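Local coordinates for protein separin (Saccharomyces cerevisiae, PDB 5U1T) that cleaves the MCD1/SCC1 subunit of cohesin at the onset of anaphase, acting as a caspase-like cysteine protease held inactive by securin for most of the cell cycle, at residues Arg1117-Leu1130 and Tyr1388-Leu1402. Numbering follows the deposited sequence.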
loop_
_atom_site.group_PDB
_atom_site.type_symbol
_atom_site.label_atom_id
_atom_site.label_comp_id
_atom_site.label_asym_id
_atom_site.label_seq_id
_atom_site.Cartn_x
_atom_site.Cartn_y
_atom_site.Cartn_z
ATOM N N ARG A 1117 28.961 -28.988 0.090
ATOM C CA ARG A 1117 29.889 -28.573 -0.940
ATOM C C ARG A 1117 31.130 -27.946 -0.314
ATOM O O ARG A 1117 32.219 -28.002 -0.891
ATOM C CB ARG A 1117 29.200 -27.593 -1.906
ATOM C CG ARG A 1117 30.140 -26.923 -2.906
ATOM C CD ARG A 1117 29.806 -27.265 -4.354
ATOM N NE ARG A 1117 28.521 -26.698 -4.731
ATOM C CZ ARG A 1117 28.332 -25.430 -5.086
ATOM N NH1 ARG A 1117 29.352 -24.581 -5.125
ATOM N NH2 ARG A 1117 27.105 -25.014 -5.404
ATOM N N VAL A 1118 30.974 -27.355 0.867
ATOM C CA VAL A 1118 32.089 -26.646 1.479
ATOM C C VAL A 1118 33.014 -27.638 2.176
ATOM O O VAL A 1118 34.244 -27.475 2.183
ATOM C CB VAL A 1118 31.619 -25.540 2.476
ATOM C CG1 VAL A 1118 31.051 -26.116 3.753
ATOM C CG2 VAL A 1118 32.776 -24.649 2.836
ATOM N N SER A 1119 32.435 -28.696 2.726
ATOM C CA SER A 1119 33.227 -29.663 3.456
ATOM C C SER A 1119 33.723 -30.738 2.510
ATOM O O SER A 1119 34.720 -31.408 2.782
ATOM C CB SER A 1119 32.411 -30.276 4.580
ATOM O OG SER A 1119 31.363 -31.047 4.033
ATOM N N ALA A 1120 33.017 -30.907 1.396
ATOM C CA ALA A 1120 33.477 -31.813 0.357
ATOM C C ALA A 1120 34.685 -31.207 -0.344
ATOM O O ALA A 1120 35.577 -31.926 -0.782
ATOM C CB ALA A 1120 32.381 -32.111 -0.635
ATOM N N ALA A 1121 34.716 -29.881 -0.438
ATOM C CA ALA A 1121 35.830 -29.194 -1.070
ATOM C C ALA A 1121 37.101 -29.478 -0.284
ATOM O O ALA A 1121 38.137 -29.865 -0.834
ATOM C CB ALA A 1121 35.573 -27.713 -1.142
ATOM N N GLN A 1122 36.997 -29.294 1.022
ATOM C CA GLN A 1122 38.118 -29.487 1.907
ATOM C C GLN A 1122 38.578 -30.947 1.944
ATOM O O GLN A 1122 39.780 -31.219 1.975
ATOM C CB GLN A 1122 37.735 -28.993 3.287
ATOM C CG GLN A 1122 38.669 -29.385 4.374
ATOM C CD GLN A 1122 38.526 -28.459 5.545
ATOM O OE1 GLN A 1122 38.146 -27.297 5.368
ATOM N NE2 GLN A 1122 38.819 -28.958 6.754
ATOM N N LYS A 1123 37.628 -31.880 1.928
ATOM C CA LYS A 1123 37.969 -33.296 1.893
ATOM C C LYS A 1123 38.704 -33.618 0.596
ATOM O O LYS A 1123 39.706 -34.336 0.594
ATOM C CB LYS A 1123 36.722 -34.169 2.039
ATOM C CG LYS A 1123 36.931 -35.614 1.603
ATOM C CD LYS A 1123 36.258 -36.605 2.535
ATOM C CE LYS A 1123 36.047 -37.953 1.860
ATOM N NZ LYS A 1123 35.042 -37.856 0.741
ATOM N N ASP A 1124 38.218 -33.058 -0.504
ATOM C CA ASP A 1124 38.848 -33.258 -1.805
ATOM C C ASP A 1124 40.245 -32.667 -1.874
ATOM O O ASP A 1124 41.156 -33.319 -2.370
ATOM C CB ASP A 1124 37.992 -32.662 -2.916
ATOM C CG ASP A 1124 36.797 -33.509 -3.229
ATOM O OD1 ASP A 1124 36.826 -34.710 -2.875
ATOM O OD2 ASP A 1124 35.835 -32.978 -3.823
ATOM N N LEU A 1125 40.412 -31.435 -1.387
ATOM C CA LEU A 1125 41.725 -30.788 -1.381
ATOM C C LEU A 1125 42.743 -31.635 -0.615
ATOM O O LEU A 1125 43.865 -31.858 -1.077
ATOM C CB LEU A 1125 41.646 -29.383 -0.770
ATOM C CG LEU A 1125 41.218 -28.244 -1.699
ATOM C CD1 LEU A 1125 41.118 -26.941 -0.934
ATOM C CD2 LEU A 1125 42.174 -28.093 -2.861
ATOM N N MET A 1126 42.330 -32.111 0.553
ATOM C CA MET A 1126 43.204 -32.857 1.438
ATOM C C MET A 1126 43.689 -34.107 0.710
ATOM O O MET A 1126 44.872 -34.454 0.745
ATOM C CB MET A 1126 42.461 -33.207 2.732
ATOM C CG MET A 1126 43.337 -33.757 3.854
ATOM S SD MET A 1126 44.515 -32.545 4.501
ATOM C CE MET A 1126 43.419 -31.174 4.745
ATOM N N GLU A 1127 42.766 -34.746 0.003
ATOM C CA GLU A 1127 43.050 -36.012 -0.653
ATOM C C GLU A 1127 43.758 -35.866 -1.994
ATOM O O GLU A 1127 44.199 -36.855 -2.570
ATOM C CB GLU A 1127 41.757 -36.789 -0.837
ATOM C CG GLU A 1127 41.135 -37.209 0.470
ATOM C CD GLU A 1127 39.814 -37.927 0.289
ATOM O OE1 GLU A 1127 39.489 -38.339 -0.853
ATOM O OE2 GLU A 1127 39.088 -38.078 1.294
ATOM N N SER A 1128 43.885 -34.637 -2.478
ATOM C CA SER A 1128 44.535 -34.375 -3.766
ATOM C C SER A 1128 46.008 -34.746 -3.755
ATOM O O SER A 1128 46.651 -34.802 -4.804
ATOM C CB SER A 1128 44.412 -32.900 -4.133
ATOM O OG SER A 1128 45.264 -32.122 -3.302
ATOM N N ASN A 1129 46.530 -34.960 -2.552
ATOM C CA ASN A 1129 47.949 -35.201 -2.301
ATOM C C ASN A 1129 48.877 -34.185 -2.960
ATOM O O ASN A 1129 50.069 -34.452 -3.150
ATOM C CB ASN A 1129 48.357 -36.605 -2.745
ATOM C CG ASN A 1129 49.529 -37.136 -1.935
ATOM O OD1 ASN A 1129 49.663 -36.818 -0.747
ATOM N ND2 ASN A 1129 50.393 -37.918 -2.568
ATOM N N LEU A 1130 48.331 -33.021 -3.302
ATOM C CA LEU A 1130 49.134 -31.959 -3.874
ATOM C C LEU A 1130 50.134 -31.439 -2.858
ATOM O O LEU A 1130 49.797 -31.164 -1.704
ATOM C CB LEU A 1130 48.252 -30.826 -4.376
ATOM C CG LEU A 1130 47.377 -31.214 -5.565
ATOM C CD1 LEU A 1130 46.519 -30.030 -6.013
ATOM C CD2 LEU A 1130 48.228 -31.752 -6.711
ATOM N N TYR A 1388 37.882 -22.095 -0.211
ATOM C CA TYR A 1388 38.207 -23.503 -0.486
ATOM C C TYR A 1388 37.363 -24.088 -1.611
ATOM O O TYR A 1388 37.831 -24.953 -2.373
ATOM C CB TYR A 1388 38.015 -24.391 0.751
ATOM C CG TYR A 1388 38.961 -24.134 1.893
ATOM C CD1 TYR A 1388 40.202 -23.554 1.678
ATOM C CD2 TYR A 1388 38.607 -24.468 3.195
ATOM C CE1 TYR A 1388 41.066 -23.310 2.722
ATOM C CE2 TYR A 1388 39.463 -24.227 4.247
ATOM C CZ TYR A 1388 40.695 -23.648 4.005
ATOM O OH TYR A 1388 41.564 -23.401 5.047
ATOM N N VAL A 1389 36.111 -23.641 -1.693
ATOM C CA VAL A 1389 35.187 -24.180 -2.680
ATOM C C VAL A 1389 35.590 -23.726 -4.078
ATOM O O VAL A 1389 35.469 -24.486 -5.041
ATOM C CB VAL A 1389 33.717 -23.773 -2.389
ATOM C CG1 VAL A 1389 32.794 -24.275 -3.502
ATOM C CG2 VAL A 1389 33.260 -24.317 -1.031
ATOM N N CYS A 1390 36.095 -22.503 -4.186
ATOM C CA CYS A 1390 36.544 -22.002 -5.478
ATOM C C CYS A 1390 37.854 -22.683 -5.928
ATOM O O CYS A 1390 38.000 -23.103 -7.091
ATOM C CB CYS A 1390 36.730 -20.483 -5.431
ATOM S SG CYS A 1390 37.399 -19.817 -6.974
ATOM N N LEU A 1391 38.803 -22.784 -5.001
ATOM C CA LEU A 1391 40.030 -23.487 -5.267
ATOM C C LEU A 1391 39.716 -24.911 -5.734
ATOM O O LEU A 1391 40.207 -25.345 -6.783
ATOM C CB LEU A 1391 40.930 -23.500 -4.024
ATOM C CG LEU A 1391 42.277 -24.214 -4.189
ATOM C CD1 LEU A 1391 43.093 -23.572 -5.309
ATOM C CD2 LEU A 1391 43.066 -24.252 -2.875
ATOM N N ASN A 1392 38.883 -25.635 -4.990
ATOM C CA ASN A 1392 38.710 -27.052 -5.303
ATOM C C ASN A 1392 37.934 -27.296 -6.580
ATOM O O ASN A 1392 38.110 -28.327 -7.213
ATOM C CB ASN A 1392 38.031 -27.806 -4.160
ATOM C CG ASN A 1392 37.836 -29.285 -4.486
ATOM O OD1 ASN A 1392 38.801 -30.049 -4.547
ATOM N ND2 ASN A 1392 36.587 -29.685 -4.724
ATOM N N LYS A 1393 37.074 -26.366 -6.979
ATOM C CA LYS A 1393 36.384 -26.564 -8.249
ATOM C C LYS A 1393 37.331 -26.206 -9.402
ATOM O O LYS A 1393 37.339 -26.883 -10.433
ATOM C CB LYS A 1393 35.080 -25.758 -8.319
ATOM C CG LYS A 1393 34.012 -26.216 -7.300
ATOM C CD LYS A 1393 33.754 -27.754 -7.313
ATOM C CE LYS A 1393 33.020 -28.201 -6.027
ATOM N NZ LYS A 1393 33.782 -27.807 -4.765
ATOM N N LEU A 1394 38.140 -25.162 -9.218
ATOM C CA LEU A 1394 39.139 -24.801 -10.214
ATOM C C LEU A 1394 40.111 -25.958 -10.424
ATOM O O LEU A 1394 40.458 -26.291 -11.561
ATOM C CB LEU A 1394 39.899 -23.546 -9.797
ATOM C CG LEU A 1394 39.426 -22.238 -10.417
ATOM C CD1 LEU A 1394 40.405 -21.125 -10.099
ATOM C CD2 LEU A 1394 39.259 -22.391 -11.910
ATOM N N LEU A 1395 40.545 -26.580 -9.330
ATOM C CA LEU A 1395 41.452 -27.714 -9.440
ATOM C C LEU A 1395 40.730 -28.939 -10.025
ATOM O O LEU A 1395 41.300 -29.670 -10.839
ATOM C CB LEU A 1395 42.087 -28.052 -8.082
ATOM C CG LEU A 1395 43.021 -27.027 -7.418
ATOM C CD1 LEU A 1395 43.642 -27.588 -6.157
ATOM C CD2 LEU A 1395 44.097 -26.536 -8.348
ATOM N N SER A 1396 39.482 -29.167 -9.636
ATOM C CA SER A 1396 38.711 -30.247 -10.260
ATOM C C SER A 1396 38.542 -30.023 -11.767
ATOM O O SER A 1396 38.542 -30.970 -12.541
ATOM C CB SER A 1396 37.335 -30.395 -9.602
ATOM O OG SER A 1396 37.391 -31.317 -8.525
ATOM N N ARG A 1397 38.421 -28.765 -12.173
ATOM C CA ARG A 1397 38.249 -28.419 -13.577
ATOM C C ARG A 1397 39.453 -28.827 -14.412
ATOM O O ARG A 1397 39.319 -29.099 -15.609
ATOM C CB ARG A 1397 37.994 -26.915 -13.722
ATOM C CG ARG A 1397 37.624 -26.439 -15.120
ATOM C CD ARG A 1397 37.354 -24.937 -15.118
ATOM N NE ARG A 1397 37.537 -24.354 -16.443
ATOM C CZ ARG A 1397 37.309 -23.077 -16.737
ATOM N NH1 ARG A 1397 37.505 -22.629 -17.981
ATOM N NH2 ARG A 1397 36.889 -22.252 -15.782
ATOM N N PHE A 1398 40.628 -28.882 -13.790
ATOM C CA PHE A 1398 41.852 -29.217 -14.523
ATOM C C PHE A 1398 42.587 -30.411 -13.884
ATOM O O PHE A 1398 43.819 -30.410 -13.755
ATOM C CB PHE A 1398 42.778 -27.987 -14.607
ATOM C CG PHE A 1398 42.147 -26.777 -15.268
ATOM C CD1 PHE A 1398 42.111 -26.659 -16.651
ATOM C CD2 PHE A 1398 41.595 -25.757 -14.502
ATOM C CE1 PHE A 1398 41.536 -25.549 -17.260
ATOM C CE2 PHE A 1398 41.017 -24.645 -15.101
ATOM C CZ PHE A 1398 40.986 -24.543 -16.485
ATOM N N HIS A 1399 41.812 -31.375 -13.435
ATOM C CA HIS A 1399 42.331 -32.617 -12.915
ATOM C C HIS A 1399 43.565 -32.454 -12.072
ATOM O O HIS A 1399 44.479 -33.230 -12.170
ATOM C CB HIS A 1399 42.600 -33.558 -14.063
ATOM C CG HIS A 1399 41.441 -33.724 -14.974
ATOM N ND1 HIS A 1399 41.300 -32.993 -16.125
ATOM C CD2 HIS A 1399 40.367 -34.535 -14.903
ATOM C CE1 HIS A 1399 40.189 -33.352 -16.732
ATOM N NE2 HIS A 1399 39.604 -34.286 -16.010
ATOM N N TYR A 1400 43.585 -31.423 -11.257
ATOM C CA TYR A 1400 44.555 -31.306 -10.194
ATOM C C TYR A 1400 45.966 -31.310 -10.727
ATOM O O TYR A 1400 46.818 -32.016 -10.247
ATOM C CB TYR A 1400 44.359 -32.405 -9.174
ATOM C CG TYR A 1400 43.063 -32.284 -8.450
ATOM C CD1 TYR A 1400 42.859 -31.284 -7.540
ATOM C CD2 TYR A 1400 42.032 -33.155 -8.689
ATOM C CE1 TYR A 1400 41.665 -31.161 -6.881
ATOM C CE2 TYR A 1400 40.834 -33.033 -8.028
ATOM C CZ TYR A 1400 40.670 -32.030 -7.130
ATOM O OH TYR A 1400 39.503 -31.902 -6.473
ATOM N N GLN A 1401 46.209 -30.487 -11.719
ATOM C CA GLN A 1401 47.451 -30.530 -12.419
ATOM C C GLN A 1401 47.991 -29.141 -12.427
ATOM O O GLN A 1401 47.516 -28.315 -13.166
ATOM C CB GLN A 1401 47.189 -30.965 -13.848
ATOM C CG GLN A 1401 46.703 -32.398 -14.001
ATOM C CD GLN A 1401 46.386 -32.763 -15.434
ATOM O OE1 GLN A 1401 46.084 -31.900 -16.242
ATOM N NE2 GLN A 1401 46.456 -34.043 -15.749
ATOM N N LEU A 1402 48.986 -28.874 -11.598
ATOM C CA LEU A 1402 49.636 -27.571 -11.579
ATOM C C LEU A 1402 50.970 -27.666 -12.246
ATOM O O LEU A 1402 51.719 -28.573 -11.989
ATOM C CB LEU A 1402 49.861 -27.108 -10.149
ATOM C CG LEU A 1402 48.680 -26.808 -9.243
ATOM C CD1 LEU A 1402 47.729 -27.975 -9.220
ATOM C CD2 LEU A 1402 49.186 -26.517 -7.856
#
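L1125 enters a hole formed by Y1388, L1391, N1392 and L1395, a knobs-into-holes fit. With CG anti to the carbonyl carbon (chi1 -84°) and chi2 at 177°, both methyls reach helix 1388-1397. CD2 meets L1395 CD1 at 3.6 Å, and CD1 meets L1391 CD2 at 3.8 Å. One turn earlier, A1121 fills the next hole, among Y1388, V1389, N1392 and K1393. Its CB lies 3.9 Å from V1389 CA; this small side chain suits a close crossing, with the axes 8.5 Å apart at 55°. Beyond the helix, L1130 CD1 touches L1395 CD1 (3.8 Å) and L1402 CD1. An alanine in place of L1125 would probably leave L1391 and L1395 without their methyl partners and open a gap between the helices. S1128 OG accepts from L1130 N, an ST turn, and donates to L1125 O (2.6 Å); this ties L1130 to the helix end. Farther out, L1391 rests on V1134 and F1359 of the mixed sheet, and the Y1388 ring makes a cation-pi contact with R1077. The contact joins helix 1111-1127 to helix 1388-1397 beside that sheet. It is mainly apolar, so close packing probably carries most of it.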